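Local structure of putative metal-dependent phosphoesterase (3O0F) at residues E97-S100 and S101-A104; D220-A224 and D225-G229. The protein acts as a metal-dependent phosphoesterase that holds iron and zinc ions and binds adenosine monophosphate, and may work as a 5'-3' exonuclease on nucleic acids. All blocks are in the same frame, centred on the assembly; numbering follows the deposited sequence.

Both interactions are local contacts at helix ends, each with one face turned inward and the other toward the surface. Interaction 1 (97-104) is the opening turns of helix 97-124, where regular i to i+4 backbone bonds carry an apolar trio of Ile99, Met102 and Phe103. Interaction 2 (220-229) is the end of helix 216-225, where the bonding changes to a Schellman motif and a water bridges the carbonyl oxygens of Ile223 and Leu227. Helix 185-194 receives side chains from both. Interactions 1 and 2 do not touch: their centres are about 21 Å apart. The side chain of Phe103 is about 9 Å from that of metal-binding Glu75, and the side chain of Met222 is about 9 Å from that of metal-binding His86.

Interaction 1: E97-S100 and S101-A104; sequences EHIS and SMFA
Ile99 and Phe103, one helical turn apart, lie side by side and point the same way, with Ile99 CG1 3.8 Å from CZ at the far end of the Phe103 ring. The ring leans back toward the preceding turn because CG stands beside its own backbone N (chi1 -61°). This sets one ring face over Ile99 O, which lies 3.5 Å from Phe103 CG and is offset toward the rim. The same oxygen accepts Phe103 N at 3.0 Å in a straight bond (172°), nearly along the C=O axis. Met102, a selenomethionine, crosses Ile99 obliquely: its chain leaves the helix extended and bends at chi3 (87°), which brings the terminal CE, the methyl on selenium, to 4.0 Å from Ile99 CG1. On the outer side the contacts are polar. Ser101 OG lies 3.4 Å from both Glu97 O and His98 O, near enough for no more than a weak bond, while Ser100 OG bonds to Asn96 O. Beyond the turn, Phe103 and Met102 rest on strand 70-80, Phe103 against Thr74 and Ile76, the neighbours of metal-binding Glu75; Ile99 and Met102 also reach helix 185-194. A serine replacing Phe103 would probably open a gap between Ile99, Tyr92 and strand 70-80, leaving the isoleucine side chain without its flat neighbour. Such a ridge of i, i+3 and i+4 apolar side chains is typical of an amphipathic α-helix packed against the central sheet, here in the PHP fold.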
loop_
_atom_site.group_PDB
_atom_site.type_symbol
_atom_site.label_atom_id
_atom_site.label_comp_id
_atom_site.label_asym_id
_atom_site.label_seq_id
_atom_site.Cartn_x
_atom_site.Cartn_y
_atom_site.Cartn_z
ATOM N N GLU A 97 20.151 2.888 3.227
ATOM C CA GLU A 97 20.079 3.497 4.571
ATOM C C GLU A 97 19.036 4.624 4.658
ATOM O O GLU A 97 18.409 4.792 5.707
ATOM C CB GLU A 97 21.488 4.000 5.020
ATOM C CG GLU A 97 21.581 4.683 6.438
ATOM C CD GLU A 97 23.004 5.216 6.788
ATOM O OE1 GLU A 97 23.911 4.380 7.007
ATOM O OE2 GLU A 97 23.225 6.465 6.854
ATOM N N HIS A 98 18.859 5.400 3.578
ATOM C CA HIS A 98 17.873 6.493 3.554
ATOM C C HIS A 98 16.464 5.913 3.598
ATOM O O HIS A 98 15.617 6.323 4.408
ATOM C CB HIS A 98 18.111 7.371 2.299
ATOM C CG HIS A 98 17.151 8.516 2.115
ATOM N ND1 HIS A 98 16.325 8.985 3.117
ATOM C CD2 HIS A 98 16.948 9.341 1.054
ATOM C CE1 HIS A 98 15.613 10.002 2.665
ATOM N NE2 HIS A 98 15.985 10.254 1.424
ATOM N N ILE A 99 16.196 4.924 2.759
ATOM C CA ILE A 99 14.834 4.414 2.712
ATOM C C ILE A 99 14.555 3.634 4.006
ATOM O O ILE A 99 13.502 3.789 4.608
ATOM C CB ILE A 99 14.539 3.713 1.332
ATOM C CG1 ILE A 99 13.087 3.997 0.907
ATOM C CG2 ILE A 99 14.941 2.265 1.308
ATOM C CD1 ILE A 99 12.773 3.664 -0.508
ATOM N N SER A 100 15.533 2.898 4.498
ATOM C CA SER A 100 15.384 2.157 5.761
ATOM C C SER A 100 15.048 3.020 6.951
ATOM O O SER A 100 14.156 2.671 7.732
ATOM C CB SER A 100 16.652 1.356 6.107
ATOM O OG SER A 100 16.674 0.204 5.322
ATOM N N SER A 101 15.750 4.135 7.099
ATOM C CA SER A 101 15.513 4.988 8.229
ATOM C C SER A 101 14.197 5.763 8.056
ATOM O O SER A 101 13.507 6.022 9.017
ATOM C CB SER A 101 16.702 5.904 8.443
ATOM O OG SER A 101 16.596 7.010 7.604
HETATM N N MSE A 102 13.839 6.127 6.830
HETATM C CA MSE A 102 12.539 6.757 6.608
HETATM C C MSE A 102 11.371 5.826 7.002
HETATM O O MSE A 102 10.389 6.265 7.621
HETATM C CB MSE A 102 12.387 7.092 5.153
HETATM C CG MSE A 102 11.059 7.732 4.844
HETATM SE SE MSE A 102 11.040 8.323 2.995
HETATM C CE MSE A 102 10.448 6.711 2.194
ATOM N N PHE A 103 11.467 4.554 6.626
ATOM C CA PHE A 103 10.471 3.568 7.112
ATOM C C PHE A 103 10.455 3.401 8.626
ATOM O O PHE A 103 9.378 3.290 9.212
ATOM C CB PHE A 103 10.636 2.195 6.501
ATOM C CG PHE A 103 10.473 2.142 5.001
ATOM C CD1 PHE A 103 9.805 3.122 4.303
ATOM C CD2 PHE A 103 10.957 1.050 4.308
ATOM C CE1 PHE A 103 9.665 3.042 2.933
ATOM C CE2 PHE A 103 10.821 0.960 2.950
ATOM C CZ PHE A 103 10.162 1.947 2.259
ATOM N N ALA A 104 11.622 3.351 9.257
ATOM C CA ALA A 104 11.693 3.158 10.703
ATOM C C ALA A 104 11.015 4.347 11.371
ATOM O O ALA A 104 10.259 4.168 12.326
ATOM C CB ALA A 104 13.164 3.011 11.211
#

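Interaction 2: D220-A224 and D225-G229; sequences DAMIA and DGLDG
The backbone of helix 216-225 ends in a Schellman motif: Leu227 N reaches back to Met222 O (3.0 Å) and Gly226 N to Ile223 O (3.1 Å), with Gly226 at positive phi (117°), where a CB would collide with the carbonyl oxygen of Asp225, so the turn favours glycine. Leu227 then folds back over the last turn, its CB 4.3 Å from Met222 CB, and with CG anti to the backbone N (chi1 -177°) it sends CD2 to 4.4 Å from Ile223 CG1. Met222, a selenomethionine, and Leu227 are buried and touch Met87 of strand 83-90, whereas the less enclosed Ile223 packs on helix 239-252. The Asp225 carboxylate lies on the same side as Met222, back beside Ala221 O without bonding to that oxygen, and hydrogen-bonds through OD2 to His186 ND1; both residues touch helix 185-194. Beyond the turn, the carboxylate of Asp228 pairs with Lys193 and Arg287 as the chain enters strand 229-233. One water links the turn to the chain beyond it, donating to Ile223 O at 2.7 Å and to Leu227 O at 2.8 Å, so that Ile223 O receives both Gly226 N and the water.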
loop_
_atom_site.group_PDB
_atom_site.type_symbol
_atom_site.label_atom_id
_atom_site.label_comp_id
_atom_site.label_asym_id
_atom_site.label_seq_id
_atom_site.Cartn_x
_atom_site.Cartn_y
_atom_site.Cartn_z
ATOM N N ASP A 220 2.737 16.923 -11.882
ATOM C CA ASP A 220 3.839 17.355 -12.729
ATOM C C ASP A 220 5.120 17.486 -11.937
ATOM O O ASP A 220 6.140 17.025 -12.406
ATOM C CB ASP A 220 3.549 18.663 -13.449
ATOM C CG ASP A 220 2.553 18.490 -14.596
ATOM O OD1 ASP A 220 2.374 17.354 -15.098
ATOM O OD2 ASP A 220 1.947 19.506 -14.994
ATOM N N ALA A 221 5.034 18.036 -10.730
ATOM C CA ALA A 221 6.190 18.194 -9.848
ATOM C C ALA A 221 6.756 16.853 -9.376
ATOM O O ALA A 221 7.996 16.669 -9.271
ATOM C CB ALA A 221 5.853 19.098 -8.690
HETATM N N MSE A 222 5.871 15.894 -9.124
HETATM C CA MSE A 222 6.320 14.496 -8.873
HETATM C C MSE A 222 6.954 13.822 -10.090
HETATM O O MSE A 222 7.987 13.131 -9.948
HETATM C CB MSE A 222 5.180 13.642 -8.354
HETATM C CG MSE A 222 4.748 14.071 -6.982
HETATM SE SE MSE A 222 2.971 13.369 -6.603
HETATM C CE MSE A 222 3.323 11.494 -6.417
ATOM N N ILE A 223 6.377 14.044 -11.280
ATOM C CA ILE A 223 6.982 13.559 -12.519
ATOM C C ILE A 223 8.408 14.144 -12.653
ATOM O O ILE A 223 9.352 13.401 -12.936
ATOM C CB ILE A 223 6.104 13.863 -13.768
ATOM C CG1 ILE A 223 4.806 13.017 -13.752
ATOM C CG2 ILE A 223 6.879 13.659 -15.084
ATOM C CD1 ILE A 223 3.677 13.505 -14.761
ATOM N N ALA A 224 8.566 15.459 -12.436
ATOM C CA ALA A 224 9.906 16.096 -12.454
ATOM C C ALA A 224 10.857 15.519 -11.382
ATOM O O ALA A 224 12.042 15.512 -11.592
ATOM C CB ALA A 224 9.780 17.628 -12.293
ATOM N N ASP A 225 10.338 15.076 -10.234
ATOM C CA ASP A 225 11.138 14.459 -9.162
ATOM C C ASP A 225 11.683 13.067 -9.542
ATOM O O ASP A 225 12.597 12.590 -8.883
ATOM C CB ASP A 225 10.316 14.248 -7.886
ATOM C CG ASP A 225 9.859 15.544 -7.205
ATOM O OD1 ASP A 225 10.474 16.629 -7.413
ATOM O OD2 ASP A 225 8.848 15.438 -6.434
ATOM N N GLY A 226 11.093 12.432 -10.566
ATOM C CA GLY A 226 11.378 11.035 -10.980
ATOM C C GLY A 226 10.233 10.002 -10.886
ATOM O O GLY A 226 10.483 8.816 -10.975
ATOM N N LEU A 227 8.973 10.425 -10.730
ATOM C CA LEU A 227 7.833 9.476 -10.673
ATOM C C LEU A 227 7.797 8.599 -11.907
ATOM O O LEU A 227 7.831 9.088 -13.033
ATOM C CB LEU A 227 6.489 10.204 -10.489
ATOM C CG LEU A 227 5.252 9.310 -10.347
ATOM C CD1 LEU A 227 5.215 8.623 -8.951
ATOM C CD2 LEU A 227 3.963 10.157 -10.562
ATOM N N ASP A 228 7.723 7.286 -11.717
ATOM C CA ASP A 228 7.736 6.385 -12.861
ATOM C C ASP A 228 6.344 6.118 -13.428
ATOM O O ASP A 228 6.207 5.812 -14.608
ATOM C CB ASP A 228 8.367 5.061 -12.468
ATOM C CG ASP A 228 9.831 5.193 -12.132
ATOM O OD1 ASP A 228 10.624 5.160 -13.086
ATOM O OD2 ASP A 228 10.172 5.288 -10.916
ATOM N N GLY A 229 5.317 6.133 -12.571
ATOM C CA GLY A 229 3.996 5.653 -12.990
ATOM C C GLY A 229 2.813 6.059 -12.131
ATOM O O GLY A 229 2.963 6.642 -11.067
HETATM O O HOH W 1 9.261 11.080 -14.278
#